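PDB 6IPA: aminoacyl-tRNA synthetase-interacting multifunctional protein p43 from Plasmodium vivax, which probably binds tRNA through its C-terminal EMAP II-like domain, which contains an OB-fold, as expected of an aminoacyl-tRNA synthetase-interacting factor. Local coordinates for residues A[131-145]-A[182-195]. Numbering follows the deposited sequence.
Sequences APPDGVNVGERIICE and YKDAKWLSSKGEIT
The type I beta turn Ser189-Gly192, at the end of strand 185-189, is gripped by the carboxylate of Glu140. Glu140 OE1 takes the hydroxyl of Ser190 (OG to OE1 2.6 Å) and OE2 the backbone amide (Ser190 N to OE2 2.6 Å), each on the syn lone pair. Asn137 N reaches OE1 from the anti side, so three bonds grip the carboxylate and fix its rotation about CG-CD. Serine suits this place: with OG between backbone N and carbonyl carbon (chi1 55°), its hydroxyl lies near its own N-H, and the two meet both oxygens of one carboxylate. Inside the turn, Ser189 OG accepts from Lys191 N in an ST turn. Beyond it, short strand 143-144 pairs antiparallel with 185-189, consistent with the EMAP II-like architecture, an OB-fold followed by a C-terminal extension. Leu188 N donates to Ile143 O at 2.7 Å, while the return bond is weak. Branched Ile142 fills the interior, tip to tip with Ile194 (Ile142 CG2 to Ile194 CG1 3.9 Å); Val50 of strand 48-58 packs on Ile142, Leu99 on Trp187 and Ile194. Cys144, small enough for the spot beside Ala185, turns SG beside its own backbone N (chi1 -58°), Cys144 SG lying 3.5 Å from Tyr182 CB and oblique to the Tyr182 and Trp187 rings. Glu145 and Lys186 lie side by side; OE1 takes Lys186 N from above the carboxylate plane, whereas the ammonium pairs with Glu193. At the far end, Ala131 and Thr195 exchange two backbone bonds, and Pro133, with no N-H to satisfy, lies against backbone carbonyls, its CD 3.3 Å from Glu193 O.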
loop_
_atom_site.group_PDB
_atom_site.type_symbol
_atom_site.label_atom_id
_atom_site.label_comp_id
_atom_site.label_asym_id
_atom_site.label_seq_id
_atom_site.Cartn_x
_atom_site.Cartn_y
_atom_site.Cartn_z
ATOM N N ALA A 131 6.625 0.956 -5.839
ATOM C CA ALA A 131 7.431 -0.234 -6.040
ATOM C C ALA A 131 8.689 -0.223 -5.143
ATOM O O ALA A 131 9.403 0.809 -5.075
ATOM C CB ALA A 131 7.838 -0.352 -7.517
ATOM N N PRO A 132 8.958 -1.359 -4.465
ATOM C CA PRO A 132 10.224 -1.559 -3.756
ATOM C C PRO A 132 11.232 -2.004 -4.714
ATOM O O PRO A 132 10.893 -2.762 -5.555
ATOM C CB PRO A 132 9.943 -2.743 -2.818
ATOM C CG PRO A 132 8.794 -3.453 -3.445
ATOM C CD PRO A 132 7.959 -2.365 -4.069
ATOM N N PRO A 133 12.483 -1.554 -4.594
ATOM C CA PRO A 133 13.477 -2.181 -5.449
ATOM C C PRO A 133 13.498 -3.675 -5.220
ATOM O O PRO A 133 12.983 -4.164 -4.231
ATOM C CB PRO A 133 14.785 -1.550 -4.996
ATOM C CG PRO A 133 14.372 -0.248 -4.402
ATOM C CD PRO A 133 13.061 -0.511 -3.735
ATOM N N ASP A 134 14.061 -4.411 -6.145
ATOM C CA ASP A 134 13.959 -5.859 -6.075
ATOM C C ASP A 134 14.837 -6.297 -4.927
ATOM O O ASP A 134 15.685 -5.524 -4.504
ATOM C CB ASP A 134 14.368 -6.497 -7.411
ATOM C CG ASP A 134 13.407 -6.144 -8.552
ATOM O OD1 ASP A 134 12.188 -6.389 -8.399
ATOM O OD2 ASP A 134 13.895 -5.643 -9.598
ATOM N N GLY A 135 14.591 -7.494 -4.397
ATOM C CA GLY A 135 15.400 -8.073 -3.293
ATOM C C GLY A 135 14.784 -7.951 -1.909
ATOM O O GLY A 135 15.263 -8.514 -0.940
ATOM N N VAL A 136 13.701 -7.205 -1.828
ATOM C CA VAL A 136 12.968 -7.020 -0.604
ATOM C C VAL A 136 12.282 -8.320 -0.175
ATOM O O VAL A 136 12.110 -9.207 -0.964
ATOM C CB VAL A 136 11.956 -5.911 -0.826
ATOM C CG1 VAL A 136 12.713 -4.588 -1.048
ATOM C CG2 VAL A 136 11.041 -6.242 -2.023
ATOM N N ASN A 137 11.951 -8.449 1.097
ATOM C CA ASN A 137 11.325 -9.640 1.615
ATOM C C ASN A 137 9.903 -9.321 1.939
ATOM O O ASN A 137 9.604 -8.228 2.349
ATOM C CB ASN A 137 11.986 -10.085 2.911
ATOM C CG ASN A 137 13.410 -10.495 2.709
ATOM O OD1 ASN A 137 14.315 -10.083 3.457
ATOM N ND2 ASN A 137 13.627 -11.336 1.710
ATOM N N VAL A 138 9.039 -10.302 1.766
ATOM C CA VAL A 138 7.674 -10.188 2.140
ATOM C C VAL A 138 7.738 -9.954 3.616
ATOM O O VAL A 138 8.474 -10.643 4.311
ATOM C CB VAL A 138 6.845 -11.499 1.854
ATOM C CG1 VAL A 138 6.534 -11.628 0.359
ATOM C CG2 VAL A 138 7.524 -12.773 2.364
ATOM N N GLY A 139 6.990 -8.984 4.098
ATOM C CA GLY A 139 6.885 -8.782 5.518
ATOM C C GLY A 139 7.744 -7.629 6.001
ATOM O O GLY A 139 7.483 -7.157 7.044
ATOM N N GLU A 140 8.755 -7.146 5.278
ATOM C CA GLU A 140 9.521 -6.034 5.860
ATOM C C GLU A 140 8.797 -4.678 5.919
ATOM O O GLU A 140 8.127 -4.209 4.965
ATOM C CB GLU A 140 10.856 -5.870 5.184
ATOM C CG GLU A 140 10.782 -5.131 3.878
ATOM C CD GLU A 140 12.121 -4.930 3.255
ATOM O OE1 GLU A 140 12.680 -5.915 2.719
ATOM O OE2 GLU A 140 12.598 -3.767 3.337
ATOM N N ARG A 141 8.961 -4.017 7.057
ATOM C CA ARG A 141 8.265 -2.756 7.354
ATOM C C ARG A 141 9.020 -1.662 6.604
ATOM O O ARG A 141 10.246 -1.617 6.668
ATOM C CB ARG A 141 8.218 -2.535 8.890
ATOM C CG ARG A 141 7.070 -1.661 9.367
ATOM C CD ARG A 141 7.359 -0.933 10.655
ATOM N NE ARG A 141 6.582 0.304 10.744
ATOM C CZ ARG A 141 6.478 1.065 11.837
ATOM N NH1 ARG A 141 7.125 0.712 12.959
ATOM N NH2 ARG A 141 5.716 2.169 11.806
ATOM N N ILE A 142 8.286 -0.853 5.830
ATOM C CA ILE A 142 8.848 0.260 5.076
ATOM C C ILE A 142 8.727 1.512 5.947
ATOM O O ILE A 142 7.626 1.845 6.451
ATOM C CB ILE A 142 8.042 0.489 3.789
ATOM C CG1 ILE A 142 8.007 -0.787 2.885
ATOM C CG2 ILE A 142 8.515 1.733 3.054
ATOM C CD1 ILE A 142 9.365 -1.381 2.547
ATOM N N ILE A 143 9.853 2.197 6.141
ATOM C CA ILE A 143 9.992 3.245 7.157
ATOM C C ILE A 143 10.533 4.494 6.494
ATOM O O ILE A 143 11.136 4.389 5.449
ATOM C CB ILE A 143 10.985 2.824 8.281
ATOM C CG1 ILE A 143 12.427 2.706 7.759
ATOM C CG2 ILE A 143 10.586 1.500 8.922
ATOM C CD1 ILE A 143 13.487 2.615 8.857
ATOM N N CYS A 144 10.351 5.661 7.091
ATOM C CA CYS A 144 10.986 6.883 6.580
ATOM C C CYS A 144 12.422 7.061 7.054
ATOM O O CYS A 144 12.925 6.282 7.875
ATOM C CB CYS A 144 10.176 8.111 6.993
ATOM S SG CYS A 144 8.501 7.984 6.396
ATOM N N GLU A 145 13.044 8.135 6.616
ATOM C CA GLU A 145 14.383 8.464 7.041
ATOM C C GLU A 145 14.236 9.111 8.410
ATOM O O GLU A 145 13.339 9.889 8.652
ATOM C CB GLU A 145 15.109 9.390 6.054
ATOM C CG GLU A 145 14.398 9.721 4.756
ATOM C CD GLU A 145 15.290 10.290 3.661
ATOM O OE1 GLU A 145 14.955 11.311 3.068
ATOM O OE2 GLU A 145 16.329 9.722 3.366
ATOM N N TYR A 182 7.072 10.611 3.029
ATOM C CA TYR A 182 6.247 11.236 4.078
ATOM C C TYR A 182 6.836 12.638 4.269
ATOM O O TYR A 182 7.977 12.782 4.659
ATOM C CB TYR A 182 6.232 10.409 5.385
ATOM C CG TYR A 182 5.550 11.131 6.534
ATOM C CD1 TYR A 182 4.183 11.206 6.602
ATOM C CD2 TYR A 182 6.291 11.761 7.529
ATOM C CE1 TYR A 182 3.559 11.892 7.613
ATOM C CE2 TYR A 182 5.678 12.454 8.547
ATOM C CZ TYR A 182 4.304 12.521 8.589
ATOM O OH TYR A 182 3.642 13.204 9.611
ATOM N N LYS A 183 6.100 13.650 3.947
ATOM C CA LYS A 183 6.621 14.983 4.073
ATOM C C LYS A 183 7.887 15.131 3.278
ATOM O O LYS A 183 7.846 15.051 2.095
ATOM C CB LYS A 183 6.746 15.408 5.509
ATOM C CG LYS A 183 5.409 15.490 6.168
ATOM C CD LYS A 183 5.465 15.931 7.589
ATOM C CE LYS A 183 4.080 16.164 8.063
ATOM N NZ LYS A 183 3.902 15.561 9.381
ATOM N N ASP A 184 8.987 15.475 3.906
ATOM C CA ASP A 184 10.249 15.566 3.215
ATOM C C ASP A 184 11.139 14.364 3.404
ATOM O O ASP A 184 12.246 14.377 2.990
ATOM C CB ASP A 184 10.991 16.755 3.728
ATOM C CG ASP A 184 10.501 18.010 3.165
ATOM O OD1 ASP A 184 9.920 18.004 2.119
ATOM O OD2 ASP A 184 10.711 19.048 3.742
ATOM N N ALA A 185 10.633 13.337 4.038
ATOM C CA ALA A 185 11.392 12.166 4.400
ATOM C C ALA A 185 10.998 10.988 3.533
ATOM O O ALA A 185 9.867 10.554 3.576
ATOM C CB ALA A 185 11.134 11.824 5.871
ATOM N N LYS A 186 11.961 10.440 2.807
ATOM C CA LYS A 186 11.752 9.338 1.861
ATOM C C LYS A 186 11.416 8.019 2.493
ATOM O O LYS A 186 11.866 7.742 3.574
ATOM C CB LYS A 186 13.020 9.137 1.049
ATOM C CG LYS A 186 13.359 10.352 0.203
ATOM C CD LYS A 186 14.704 10.187 -0.449
ATOM C CE LYS A 186 14.948 11.289 -1.463
ATOM N NZ LYS A 186 15.677 10.717 -2.636
ATOM N N TRP A 187 10.646 7.200 1.788
ATOM C CA TRP A 187 10.293 5.877 2.233
ATOM C C TRP A 187 11.423 4.969 1.894
ATOM O O TRP A 187 11.906 5.005 0.747
ATOM C CB TRP A 187 9.080 5.363 1.475
ATOM C CG TRP A 187 7.779 6.017 1.805
ATOM C CD1 TRP A 187 7.579 7.267 2.311
ATOM C CD2 TRP A 187 6.487 5.461 1.595
ATOM N NE1 TRP A 187 6.231 7.515 2.435
ATOM C CE2 TRP A 187 5.543 6.420 2.004
ATOM C CE3 TRP A 187 6.035 4.249 1.083
ATOM C CZ2 TRP A 187 4.190 6.206 1.917
ATOM C CZ3 TRP A 187 4.697 4.031 1.030
ATOM C CH2 TRP A 187 3.780 5.012 1.446
ATOM N N LEU A 188 11.797 4.102 2.854
ATOM C CA LEU A 188 12.970 3.229 2.701
ATOM C C LEU A 188 12.665 1.727 2.855
ATOM O O LEU A 188 11.864 1.332 3.657
ATOM C CB LEU A 188 14.019 3.635 3.729
ATOM C CG LEU A 188 15.109 4.620 3.355
ATOM C CD1 LEU A 188 14.595 5.883 2.672
ATOM C CD2 LEU A 188 15.922 4.938 4.596
ATOM N N SER A 189 13.345 0.894 2.083
ATOM C CA SER A 189 13.206 -0.557 2.166
ATOM C C SER A 189 14.572 -1.049 2.509
ATOM O O SER A 189 15.510 -0.246 2.604
ATOM C CB SER A 189 12.841 -1.155 0.801
ATOM O OG SER A 189 14.024 -1.271 0.001
ATOM N N SER A 190 14.704 -2.367 2.621
ATOM C CA SER A 190 15.998 -2.993 2.889
ATOM C C SER A 190 16.937 -2.848 1.731
ATOM O O SER A 190 18.122 -3.128 1.871
ATOM C CB SER A 190 15.851 -4.491 3.245
ATOM O OG SER A 190 15.154 -5.271 2.275
ATOM N N LYS A 191 16.423 -2.443 0.568
ATOM C CA LYS A 191 17.268 -2.308 -0.614
ATOM C C LYS A 191 17.142 -0.948 -1.254
ATOM O O LYS A 191 17.475 -0.795 -2.414
ATOM C CB LYS A 191 16.910 -3.377 -1.626
ATOM C CG LYS A 191 16.999 -4.784 -1.082
ATOM C CD LYS A 191 18.325 -5.410 -1.426
ATOM C CE LYS A 191 18.578 -6.640 -0.569
ATOM N NZ LYS A 191 19.470 -7.605 -1.282
ATOM N N GLY A 192 16.654 0.038 -0.514
ATOM C CA GLY A 192 16.635 1.406 -0.981
ATOM C C GLY A 192 15.245 2.007 -1.097
ATOM O O GLY A 192 14.230 1.358 -0.839
ATOM N N GLU A 193 15.233 3.256 -1.544
ATOM C CA GLU A 193 14.049 4.073 -1.598
ATOM C C GLU A 193 12.919 3.502 -2.490
ATOM O O GLU A 193 13.145 2.815 -3.485
ATOM C CB GLU A 193 14.407 5.497 -2.042
ATOM C CG GLU A 193 14.587 5.632 -3.562
ATOM C CD GLU A 193 15.349 6.868 -4.009
ATOM O OE1 GLU A 193 15.208 7.937 -3.427
ATOM O OE2 GLU A 193 16.091 6.779 -4.994
ATOM N N ILE A 194 11.681 3.811 -2.091
ATOM C CA ILE A 194 10.500 3.322 -2.766
ATOM C C ILE A 194 10.290 4.232 -3.967
ATOM O O ILE A 194 10.274 5.475 -3.828
ATOM C CB ILE A 194 9.271 3.352 -1.823
ATOM C CG1 ILE A 194 9.463 2.400 -0.629
ATOM C CG2 ILE A 194 7.997 2.983 -2.574
ATOM C CD1 ILE A 194 9.689 0.941 -0.976
ATOM N N THR A 195 10.163 3.606 -5.140
ATOM C CA THR A 195 10.009 4.320 -6.422
ATOM C C THR A 195 8.567 4.267 -6.991
ATOM O O THR A 195 7.741 3.416 -6.649
ATOM C CB THR A 195 11.050 3.818 -7.473
ATOM O OG1 THR A 195 10.870 2.397 -7.748
ATOM C CG2 THR A 195 12.462 4.054 -6.934
#